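Side-chain contacts in putative acyl-CoA dehydrogenase (Burkholderia xenovorans, PDB 5JSC), which binds flavin-adenine dinucleotide and is a putative member of the acyl-CoA dehydrogenase family of flavoproteins, here a four-chain assembly: residues 175-180 / 218-223; 105-110 / 225-230. All blocks are in the same frame, centred on the assembly; numbering follows the deposited sequence. Where two conformers were deposited one is given.

Contact 1 and contact 2 both reach one antiparallel sheet, their centres about 9 Å apart, with strand 228-233 running between strands 168-179 and 214-219. The seam is partly backbone: Asn-180 N lies 2.8 Å from Pro-227 O, probably a hydrogen bond, and Glu-218 O sits 2.9 Å from Arg-230 N in the same probable role. Contact 1 reaches the flavin directly through residues 177-179. Contact 2 packs helix 103-122 of the N-terminal domain against the loop that enters strand 228-233, with the Phe-107 side chain about 5 Å from the flavin-adenine dinucleotide (nearest atoms). Along the chain, contact 1 is nested within the loop that contact 2 closes.

Contact 1 of 2, residues 175-180 / 218-223; sequences KTWISN and ERIDVI. With FAD (flavin-adenine dinucleotide), chain M.
The flavin-binding part of the middle-domain beta sheet is where Ile-220 meets Thr-176 and Trp-177, at the corner that breaks strand 168-179. Ile-220 points its side chain at this corner and divides the work between two branches. Its CG1 lies anti to the carbonyl carbon (chi1 -61°), and the chain then extends through CG1 to carry CD1 to 3.3 Å from Thr-176 OG1, a contact without a hydrogen bond; the same methyl also rests near the backbone N of Trp-177. The other branch, CG2, meets the benzene part of the indole obliquely, 3.8 Å from Trp-177 CZ3.

Trp-177 turns its CB from the 218-223 segment, but the indole bends back so that its six-membered ring comes beside Ile-220. Thr-176 CG2 lies over one face of that indole, toward its rim, and Gln-363 of the second subunit packs on the tryptophan as well. In the acyl-CoA dehydrogenase fold this middle domain lies between helical domains and lends its sheet to the flavin site, and the corner at Trp-177 delivers three consecutive residues to the cofactor. Trp-177 CB packs 3.5 Å from FAD N10, where the ribityl chain begins, with the indole oblique to FAD C1'.

Ser-179 supplies the polar grip. Its backbone N donates to FAD O4 over 2.9 Å with an N-H...O angle of 156°, while its hydroxyl donates to FAD N5 at 2.9 Å between OG and N5. Two donors from one residue thus hold neighbouring acceptors on this side of the isoalloxazine. Ile-178 extends CD1 toward the pyrimidine end, 3.7 Å from FAD O2, and Ser-147 and Glu-386 add further hydrogen bonds to the cofactor.

Contact 2 of 2, residues 105-110 / 225-230; sequences ADFALA and PHPLAR
Aromatic stacking dominates where Phe-107 of helix 103-122 meets His-226. The phenyl and imidazole rings form an offset stack, their planes only 5° from parallel and their centroids 4.5 Å apart. The displacement places Phe-107 CD2 over the face of the imidazole, toward its rim and 3.7 Å from His-226 CG. Phe-107 carries CG anti to its own N (chi1 -176°), which sends the phenyl off the helix toward the 225-230 segment.

A CH-pi contact completes the overlap: His-226 CB sits over the phenyl face, 3.8 Å from the ring centroid of Phe-107 and 14° off the ring normal. The histidine therefore applies both its methylene and its ring to one side of the phenyl, the two side chains lying antiparallel, each reaching past the other. This buried pair joins the N-terminal helical domain of the acyl-CoA dehydrogenase fold to its beta-sheet middle domain, at the loop leading into strand 228-233.

Apolar packing extends the contact to the next residue along that loop. Pro-227 brings its ring carbon CD obliquely to the phenyl, 3.8 Å from Phe-107 CE1, while its ring also packs on Asp-54 and Cys-57 of helix 53-66.

Polar interactions hold the far end of the imidazole and the helix. His-226 NE2 is hydrogen-bonded to Glu-374 OE2, a second tether that helps fix the rotation of the stacked ring. On the helix, Ala-110 N donates to Asp-106 O at 2.8 Å, and the Asp-106 carboxylate forms a salt bridge with Arg-95.

Contact 1 of 2, residues 175-180 / 218-223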
ATOM      1  N   LYS C 175     -17.814 -33.039   1.133  1.00 12.85           N
ATOM      2  CA  LYS C 175     -16.824 -32.165   0.519  1.00 12.29           C
ATOM      3  C   LYS C 175     -17.584 -31.006  -0.098  1.00 12.73           C
ATOM      4  O   LYS C 175     -18.746 -31.161  -0.476  1.00 13.21           O
ATOM      5  CB  LYS C 175     -16.005 -32.888  -0.570  1.00 12.81           C
ATOM      6  CG  LYS C 175     -15.149 -34.040  -0.057  1.00 12.40           C
ATOM      7  CD  LYS C 175     -14.126 -33.549   0.955  1.00 13.42           C
ATOM      8  CE  LYS C 175     -13.066 -34.602   1.188  1.00 12.76           C
ATOM      9  NZ  LYS C 175     -12.090 -34.210   2.260  1.00 13.51           N
ATOM     10  N   THR C 176     -16.958 -29.838  -0.201  1.00 12.27           N
ATOM     11  CA  THR C 176     -17.688 -28.744  -0.824  1.00 11.41           C
ATOM     12  C   THR C 176     -16.733 -27.799  -1.549  1.00 12.03           C
ATOM     13  O   THR C 176     -15.505 -27.931  -1.481  1.00 12.29           O
ATOM     14  CB  THR C 176     -18.571 -28.007   0.202  1.00 11.59           C
ATOM     15  OG1 THR C 176     -19.568 -27.265  -0.504  1.00 12.87           O
ATOM     16  CG2 THR C 176     -17.746 -27.060   1.095  1.00 12.82           C
ATOM     17  N   TRP C 177     -17.336 -26.851  -2.277  1.00 11.49           N
ATOM     18  CA  TRP C 177     -16.638 -25.984  -3.238  1.00 10.98           C
ATOM     19  C   TRP C 177     -15.950 -26.801  -4.321  1.00 11.24           C
ATOM     20  O   TRP C 177     -14.891 -26.412  -4.815  1.00 13.43           O
ATOM     21  CB  TRP C 177     -15.601 -25.058  -2.579  1.00 11.95           C
ATOM     22  CG  TRP C 177     -16.029 -24.424  -1.282  1.00 10.84           C
ATOM     23  CD1 TRP C 177     -15.481 -24.638  -0.045  1.00  9.95           C
ATOM     24  CD2 TRP C 177     -17.088 -23.482  -1.094  1.00 11.18           C
ATOM     25  NE1 TRP C 177     -16.146 -23.886   0.906  1.00 11.54           N
ATOM     26  CE2 TRP C 177     -17.139 -23.176   0.284  1.00 11.75           C
ATOM     27  CE3 TRP C 177     -18.009 -22.873  -1.956  1.00 12.03           C
ATOM     28  CZ2 TRP C 177     -18.075 -22.293   0.818  1.00 13.35           C
ATOM     29  CZ3 TRP C 177     -18.932 -21.988  -1.427  1.00 13.62           C
ATOM     30  CH2 TRP C 177     -18.963 -21.710  -0.053  1.00 14.62           C
ATOM     31  N   ILE C 178     -16.527 -27.938  -4.699  1.00 10.63           N
ATOM     32  CA  ILE C 178     -15.819 -28.872  -5.571  1.00 11.22           C
ATOM     33  C   ILE C 178     -16.030 -28.450  -7.022  1.00 11.94           C
ATOM     34  O   ILE C 178     -17.147 -28.521  -7.545  1.00 12.95           O
ATOM     35  CB  ILE C 178     -16.271 -30.319  -5.337  1.00 11.26           C
ATOM     36  CG1 ILE C 178     -16.010 -30.718  -3.880  1.00 11.12           C
ATOM     37  CG2 ILE C 178     -15.537 -31.259  -6.301  1.00 13.95           C
ATOM     38  CD1 ILE C 178     -14.614 -30.359  -3.391  1.00 12.97           C
ATOM     39  N   SER C 179     -14.946 -28.013  -7.672  1.00 10.96           N
ATOM     40  CA  SER C 179     -14.989 -27.648  -9.081  1.00 11.20           C
ATOM     41  C   SER C 179     -15.375 -28.845  -9.941  1.00 10.76           C
ATOM     42  O   SER C 179     -14.896 -29.961  -9.725  1.00 12.65           O
ATOM     43  CB  SER C 179     -13.627 -27.113  -9.516  1.00 11.66           C
ATOM     44  OG  SER C 179     -13.351 -25.883  -8.874  1.00 12.93           O
ATOM     45  N   ASN C 180     -16.216 -28.596 -10.950  1.00 10.62           N
ATOM     46  CA  ASN C 180     -16.847 -29.624 -11.774  1.00 10.67           C
ATOM     47  C   ASN C 180     -17.786 -30.517 -10.972  1.00 10.95           C
ATOM     48  O   ASN C 180     -18.249 -31.548 -11.484  1.00 12.58           O
ATOM     49  CB  ASN C 180     -15.816 -30.496 -12.522  1.00 12.26           C
ATOM     50  CG  ASN C 180     -15.123 -29.744 -13.641  1.00 12.36           C
ATOM     51  OD1 ASN C 180     -15.633 -28.732 -14.133  1.00 15.19           O
ATOM     52  ND2 ASN C 180     -13.962 -30.234 -14.058  1.00 11.21           N
ATOM     53  N   GLU C 218     -25.871 -30.130  -3.399  1.00 17.33           N
ATOM     54  CA  GLU C 218     -26.161 -28.734  -3.674  1.00 17.60           C
ATOM     55  C   GLU C 218     -25.273 -28.289  -4.819  1.00 17.21           C
ATOM     56  O   GLU C 218     -24.091 -28.635  -4.848  1.00 17.68           O
ATOM     57  CB  GLU C 218     -25.901 -27.878  -2.421  1.00 24.57           C
ATOM     58  CG  GLU C 218     -26.080 -26.391  -2.579  1.00 29.97           C
ATOM     59  CD  GLU C 218     -25.591 -25.629  -1.358  1.00 34.42           C
ATOM     60  OE1 GLU C 218     -25.198 -26.283  -0.366  1.00 36.89           O
ATOM     61  OE2 GLU C 218     -25.596 -24.382  -1.390  1.00 35.88           O
ATOM     62  N   ARG C 219     -25.843 -27.545  -5.762  1.00 15.56           N
ATOM     63  CA  ARG C 219     -25.038 -26.846  -6.752  1.00 15.03           C
ATOM     64  C   ARG C 219     -24.774 -25.439  -6.237  1.00 16.82           C
ATOM     65  O   ARG C 219     -25.687 -24.770  -5.741  1.00 21.35           O
ATOM     66  CB  ARG C 219     -25.733 -26.813  -8.115  1.00 17.84           C
ATOM     67  CG  ARG C 219     -25.956 -28.201  -8.737  1.00 20.46           C
ATOM     68  CD  ARG C 219     -24.665 -29.005  -8.836  1.00 21.77           C
ATOM     69  NE  ARG C 219     -23.629 -28.283  -9.569  1.00 22.61           N
ATOM     70  CZ  ARG C 219     -23.508 -28.301 -10.892  1.00 24.09           C
ATOM     71  NH1 ARG C 219     -24.347 -29.017 -11.629  1.00 25.67           N
ATOM     72  NH2 ARG C 219     -22.546 -27.603 -11.477  1.00 23.10           N
ATOM     73  N   ILE C 220     -23.524 -25.012  -6.315  1.00 13.76           N
ATOM     74  CA  ILE C 220     -23.069 -23.789  -5.662  1.00 12.56           C
ATOM     75  C   ILE C 220     -22.894 -22.695  -6.707  1.00 12.17           C
ATOM     76  O   ILE C 220     -22.262 -22.913  -7.747  1.00 14.72           O
ATOM     77  CB  ILE C 220     -21.757 -24.038  -4.897  1.00 12.72           C
ATOM     78  CG1 ILE C 220     -21.977 -25.088  -3.805  1.00 12.97           C
ATOM     79  CG2 ILE C 220     -21.230 -22.749  -4.292  1.00 14.72           C
ATOM     80  CD1 ILE C 220     -20.691 -25.576  -3.160  1.00 13.91           C
ATOM     81  N   ASP C 221     -23.433 -21.507  -6.422  1.00 12.40           N
ATOM     82  CA  ASP C 221     -23.302 -20.350  -7.302  1.00 13.72           C
ATOM     83  C   ASP C 221     -22.267 -19.398  -6.732  1.00 12.23           C
ATOM     84  O   ASP C 221     -22.366 -19.003  -5.567  1.00 13.73           O
ATOM     85  CB  ASP C 221     -24.637 -19.619  -7.446  1.00 16.13           C
ATOM     86  CG  ASP C 221     -25.711 -20.487  -8.047  1.00 21.00           C
ATOM     87  OD1 ASP C 221     -25.401 -21.247  -8.988  1.00 22.71           O
ATOM     88  OD2 ASP C 221     -26.861 -20.417  -7.571  1.00 24.88           O
ATOM     89  N   VAL C 222     -21.275 -19.030  -7.542  1.00 12.89           N
ATOM     90  CA  VAL C 222     -20.267 -18.064  -7.124  1.00 12.35           C
ATOM     91  C   VAL C 222     -20.267 -16.874  -8.086  1.00 11.38           C
ATOM     92  O   VAL C 222     -20.877 -16.900  -9.161  1.00 12.45           O
ATOM     93  CB  VAL C 222     -18.862 -18.683  -7.006  1.00 11.73           C
ATOM     94  CG1 VAL C 222     -18.800 -19.598  -5.783  1.00 12.52           C
ATOM     95  CG2 VAL C 222     -18.479 -19.426  -8.287  1.00 13.89           C
ATOM     96  N   ILE C 223     -19.555 -15.821  -7.676  1.00 11.14           N
ATOM     97  CA  ILE C 223     -19.681 -14.511  -8.322  1.00 10.00           C
ATOM     98  C   ILE C 223     -19.281 -14.568  -9.790  1.00 11.55           C
ATOM     99  O   ILE C 223     -19.860 -13.858 -10.625  1.00 13.34           O
ATOM    100  CB  ILE C 223     -18.868 -13.459  -7.536  1.00  9.97           C
ATOM    101  CG1 ILE C 223     -19.092 -12.059  -8.113  1.00 11.37           C
ATOM    102  CG2 ILE C 223     -17.369 -13.796  -7.517  1.00 10.66           C
ATOM    103  CD1 ILE C 223     -18.479 -10.952  -7.256  1.00 11.73           C
TER
HETATM  104  PA  FAD M 501     -11.138 -21.057   5.704  1.00 11.38           P
HETATM  105  O1A FAD M 501     -10.272 -22.257   5.781  1.00 12.63           O
HETATM  106  O2A FAD M 501     -12.231 -20.914   6.767  1.00 12.03           O
HETATM  107  O5B FAD M 501     -10.198 -19.777   5.718  1.00 10.28           O
HETATM  108  C5B FAD M 501     -10.789 -18.463   5.764  1.00  9.28           C
HETATM  109  C4B FAD M 501      -9.653 -17.490   5.592  1.00  9.99           C
HETATM  110  O4B FAD M 501      -8.767 -17.604   6.720  1.00 11.42           O
HETATM  111  C3B FAD M 501      -8.738 -17.761   4.406  1.00 10.76           C
HETATM  112  O3B FAD M 501      -9.284 -17.316   3.161  1.00 12.35           O
HETATM  113  C2B FAD M 501      -7.465 -17.017   4.816  1.00 10.58           C
HETATM  114  O2B FAD M 501      -7.581 -15.631   4.492  1.00 12.84           O
HETATM  115  C1B FAD M 501      -7.468 -17.189   6.346  1.00 10.74           C
HETATM  116  N9A FAD M 501      -6.521 -18.166   6.870  1.00 10.69           N
HETATM  117  C8A FAD M 501      -6.454 -19.502   6.571  1.00 12.37           C
HETATM  118  N7A FAD M 501      -5.556 -20.160   7.262  1.00 13.10           N
HETATM  119  C5A FAD M 501      -4.986 -19.187   8.073  1.00 12.28           C
HETATM  120  C6A FAD M 501      -3.979 -19.242   9.053  1.00 13.18           C
HETATM  121  N6A FAD M 501      -3.320 -20.359   9.381  1.00 15.11           N
HETATM  122  N1A FAD M 501      -3.652 -18.093   9.687  1.00 13.54           N
HETATM  123  C2A FAD M 501      -4.292 -16.967   9.344  1.00 12.19           C
HETATM  124  N3A FAD M 501      -5.259 -16.795   8.436  1.00 10.29           N
HETATM  125  C4A FAD M 501      -5.566 -17.953   7.835  1.00  9.81           C
HETATM  126  N1  FAD M 501     -11.671 -27.020  -2.999  1.00 10.01           N
HETATM  127  C2  FAD M 501     -11.488 -28.304  -3.438  1.00  9.87           C
HETATM  128  O2  FAD M 501     -11.208 -29.232  -2.660  1.00 12.33           O
HETATM  129  N3  FAD M 501     -11.629 -28.589  -4.771  1.00 10.71           N
HETATM  130  C4  FAD M 501     -11.946 -27.681  -5.762  1.00 11.10           C
HETATM  131  O4  FAD M 501     -12.135 -28.059  -6.915  1.00 13.31           O
HETATM  132  C4X FAD M 501     -12.107 -26.332  -5.304  1.00 10.75           C
HETATM  133  N5  FAD M 501     -12.472 -25.429  -6.171  1.00 11.62           N
HETATM  134  C5X FAD M 501     -12.824 -24.175  -5.696  1.00 10.98           C
HETATM  135  C6  FAD M 501     -13.365 -23.250  -6.587  1.00 11.48           C
HETATM  136  C7  FAD M 501     -13.831 -22.017  -6.148  1.00 12.07           C
HETATM  137  C7M FAD M 501     -14.452 -21.065  -7.138  1.00 12.48           C
HETATM  138  C8  FAD M 501     -13.732 -21.688  -4.781  1.00 12.50           C
HETATM  139  C8M FAD M 501     -14.230 -20.361  -4.261  1.00 15.05           C
HETATM  140  C9  FAD M 501     -13.174 -22.601  -3.894  1.00 11.15           C
HETATM  141  C9A FAD M 501     -12.727 -23.843  -4.337  1.00  9.83           C
HETATM  142  N10 FAD M 501     -12.250 -24.828  -3.446  1.00  9.88           N
HETATM  143  C10 FAD M 501     -11.961 -26.094  -3.895  1.00  9.49           C
HETATM  144  C1' FAD M 501     -12.216 -24.533  -2.007  1.00 10.71           C
HETATM  145  C2' FAD M 501     -11.020 -23.681  -1.593  1.00 10.25           C
HETATM  146  O2' FAD M 501      -9.808 -24.427  -1.683  1.00 12.74           O
HETATM  147  C3' FAD M 501     -11.219 -23.204  -0.154  1.00 10.84           C
HETATM  148  O3' FAD M 501     -12.300 -22.284  -0.200  1.00 10.75           O
HETATM  149  C4' FAD M 501      -9.990 -22.528   0.451  1.00 10.76           C
HETATM  150  O4' FAD M 501      -8.993 -23.518   0.712  1.00 12.40           O
HETATM  151  C5' FAD M 501     -10.327 -21.778   1.724  1.00 10.65           C
HETATM  152  O5' FAD M 501     -10.944 -22.710   2.636  1.00 11.10           O
HETATM  153  P   FAD M 501     -12.306 -22.205   3.363  1.00 11.15           P
HETATM  154  O1P FAD M 501     -13.284 -21.685   2.367  1.00 11.27           O
HETATM  155  O2P FAD M 501     -12.814 -23.305   4.245  1.00 12.14           O
HETATM  156  O3P FAD M 501     -11.835 -20.987   4.276  1.00  9.85           O

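Contact 2 of 2, residues 105-110 / 225-230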
ATOM      1  N   ALA C 105     -12.943 -21.271 -20.251  1.00 13.25           N
ATOM      2  CA  ALA C 105     -11.993 -22.151 -20.929  1.00 12.95           C
ATOM      3  C   ALA C 105     -10.790 -22.453 -20.044  1.00 12.31           C
ATOM      4  O   ALA C 105     -10.306 -23.594 -20.002  1.00 12.19           O
ATOM      5  CB  ALA C 105     -11.549 -21.518 -22.246  1.00 14.79           C
ATOM      6  N   ASP C 106     -10.289 -21.446 -19.329  1.00 12.00           N
ATOM      7  CA  ASP C 106      -9.206 -21.686 -18.380  1.00 11.75           C
ATOM      8  C   ASP C 106      -9.614 -22.709 -17.327  1.00 11.61           C
ATOM      9  O   ASP C 106      -8.863 -23.650 -17.032  1.00 12.27           O
ATOM     10  CB  ASP C 106      -8.792 -20.384 -17.702  1.00 11.63           C
ATOM     11  CG  ASP C 106      -7.891 -20.636 -16.512  1.00 13.86           C
ATOM     12  OD1 ASP C 106      -6.750 -21.080 -16.745  1.00 14.53           O
ATOM     13  OD2 ASP C 106      -8.322 -20.421 -15.351  1.00 15.25           O
ATOM     14  N   PHE C 107     -10.807 -22.528 -16.745  1.00 11.13           N
ATOM     15  CA  PHE C 107     -11.311 -23.436 -15.718  1.00 11.40           C
ATOM     16  C   PHE C 107     -11.375 -24.870 -16.232  1.00 11.63           C
ATOM     17  O   PHE C 107     -10.969 -25.811 -15.538  1.00 12.42           O
ATOM     18  CB  PHE C 107     -12.698 -22.949 -15.278  1.00 13.10           C
ATOM     19  CG  PHE C 107     -13.315 -23.735 -14.160  1.00 17.64           C
ATOM     20  CD1 PHE C 107     -14.126 -24.826 -14.429  1.00 20.95           C
ATOM     21  CD2 PHE C 107     -13.133 -23.346 -12.840  1.00 21.13           C
ATOM     22  CE1 PHE C 107     -14.714 -25.540 -13.402  1.00 23.66           C
ATOM     23  CE2 PHE C 107     -13.730 -24.056 -11.801  1.00 23.00           C
ATOM     24  CZ  PHE C 107     -14.520 -25.152 -12.095  1.00 23.39           C
ATOM     25  N   ALA C 108     -11.874 -25.052 -17.455  1.00 11.48           N
ATOM     26  CA  ALA C 108     -12.014 -26.390 -18.014  1.00 11.02           C
ATOM     27  C   ALA C 108     -10.660 -27.075 -18.142  1.00 10.07           C
ATOM     28  O   ALA C 108     -10.499 -28.237 -17.750  1.00 12.03           O
ATOM     29  CB  ALA C 108     -12.712 -26.310 -19.369  1.00 12.13           C
ATOM     30  N   LEU C 109      -9.668 -26.377 -18.698  1.00 10.97           N
ATOM     31  CA  LEU C 109      -8.356 -27.003 -18.835  1.00 11.70           C
ATOM     32  C   LEU C 109      -7.722 -27.237 -17.471  1.00 10.93           C
ATOM     33  O   LEU C 109      -7.150 -28.306 -17.216  1.00 11.36           O
ATOM     34  CB  LEU C 109      -7.445 -26.150 -19.712  1.00 12.02           C
ATOM     35  CG  LEU C 109      -6.079 -26.803 -19.988  1.00 11.32           C
ATOM     36  CD1 LEU C 109      -5.660 -26.708 -21.468  1.00 13.17           C
ATOM     37  CD2 LEU C 109      -4.998 -26.188 -19.116  1.00 12.79           C
ATOM     38  N   ALA C 110      -7.826 -26.250 -16.581  1.00 11.06           N
ATOM     39  CA  ALA C 110      -7.214 -26.350 -15.260  1.00 10.89           C
ATOM     40  C   ALA C 110      -7.676 -27.599 -14.526  1.00 10.11           C
ATOM     41  O   ALA C 110      -6.867 -28.307 -13.910  1.00 11.44           O
ATOM     42  CB  ALA C 110      -7.551 -25.105 -14.442  1.00 12.75           C
ATOM     43  N   PRO C 225     -19.552 -17.475 -12.315  1.00 14.42           N
ATOM     44  CA  PRO C 225     -20.100 -18.836 -12.247  1.00 15.30           C
ATOM     45  C   PRO C 225     -19.216 -19.863 -12.937  1.00 15.92           C
ATOM     46  O   PRO C 225     -18.724 -19.651 -14.049  1.00 16.90           O
ATOM     47  CB  PRO C 225     -21.452 -18.712 -12.960  1.00 18.55           C
ATOM     48  CG  PRO C 225     -21.800 -17.292 -12.886  1.00 20.15           C
ATOM     49  CD  PRO C 225     -20.519 -16.518 -12.882  1.00 16.39           C
ATOM     50  N   HIS C 226     -19.018 -20.981 -12.248  1.00 14.95           N
ATOM     51  CA  HIS C 226     -18.368 -22.178 -12.759  1.00 15.28           C
ATOM     52  C   HIS C 226     -19.075 -23.363 -12.128  1.00 15.34           C
ATOM     53  O   HIS C 226     -19.735 -23.209 -11.096  1.00 16.90           O
ATOM     54  CB  HIS C 226     -16.871 -22.208 -12.412  1.00 18.86           C
ATOM     55  CG  HIS C 226     -16.077 -21.108 -13.043  1.00 21.17           C
ATOM     56  ND1 HIS C 226     -15.847 -21.042 -14.401  1.00 23.84           N
ATOM     57  CD2 HIS C 226     -15.455 -20.034 -12.502  1.00 24.29           C
ATOM     58  CE1 HIS C 226     -15.124 -19.968 -14.669  1.00 24.31           C
ATOM     59  NE2 HIS C 226     -14.866 -19.345 -13.534  1.00 24.26           N
ATOM     60  N   PRO C 227     -18.971 -24.552 -12.721  1.00 14.27           N
ATOM     61  CA  PRO C 227     -19.625 -25.728 -12.117  1.00 14.92           C
ATOM     62  C   PRO C 227     -19.000 -26.057 -10.768  1.00 14.48           C
ATOM     63  O   PRO C 227     -17.805 -26.336 -10.679  1.00 14.03           O
ATOM     64  CB  PRO C 227     -19.381 -26.838 -13.141  1.00 15.75           C
ATOM     65  CG  PRO C 227     -18.978 -26.152 -14.394  1.00 18.60           C
ATOM     66  CD  PRO C 227     -18.363 -24.846 -14.029  1.00 15.66           C
ATOM     67  N   LEU C 228     -19.823 -26.030  -9.716  1.00 12.93           N
ATOM     68  CA  LEU C 228     -19.365 -26.241  -8.349  0.58 12.01           C
ATOM     69  C   LEU C 228     -20.444 -26.985  -7.582  1.00 12.76           C
ATOM     70  O   LEU C 228     -21.636 -26.753  -7.797  1.00 15.44           O
ATOM     71  CB  LEU C 228     -19.062 -24.915  -7.634  0.58 15.13           C
ATOM     72  CG  LEU C 228     -17.755 -24.162  -7.861  0.58 18.40           C
ATOM     73  CD1 LEU C 228     -17.866 -22.780  -7.235  0.58 20.19           C
ATOM     74  CD2 LEU C 228     -16.615 -24.930  -7.241  0.58 20.19           C
ATOM     75  N   ALA C 229     -20.033 -27.877  -6.679  1.00 12.72           N
ATOM     76  CA  ALA C 229     -21.049 -28.581  -5.900  1.00 13.33           C
ATOM     77  C   ALA C 229     -20.552 -28.922  -4.503  1.00 12.43           C
ATOM     78  O   ALA C 229     -19.346 -28.971  -4.228  1.00 13.37           O
ATOM     79  CB  ALA C 229     -21.512 -29.872  -6.587  1.00 13.55           C
ATOM     80  N   ARG C 230     -21.524 -29.160  -3.623  1.00 12.26           N
ATOM     81  CA  ARG C 230     -21.301 -29.840  -2.358  1.00 13.61           C
ATOM     82  C   ARG C 230     -21.618 -31.313  -2.567  1.00 14.12           C
ATOM     83  O   ARG C 230     -22.683 -31.653  -3.087  1.00 15.99           O
ATOM     84  CB  ARG C 230     -22.181 -29.249  -1.253  1.00 15.49           C
ATOM     85  CG  ARG C 230     -21.980 -29.861   0.129  1.00 17.78           C
ATOM     86  CD  ARG C 230     -22.660 -28.982   1.186  1.00 23.60           C
ATOM     87  NE  ARG C 230     -22.645 -29.573   2.518  1.00 30.53           N
ATOM     88  CZ  ARG C 230     -22.759 -28.883   3.654  1.00 33.54           C
ATOM     89  NH1 ARG C 230     -22.881 -27.557   3.632  1.00 35.24           N
ATOM     90  NH2 ARG C 230     -22.741 -29.519   4.822  1.00 32.49           N
TER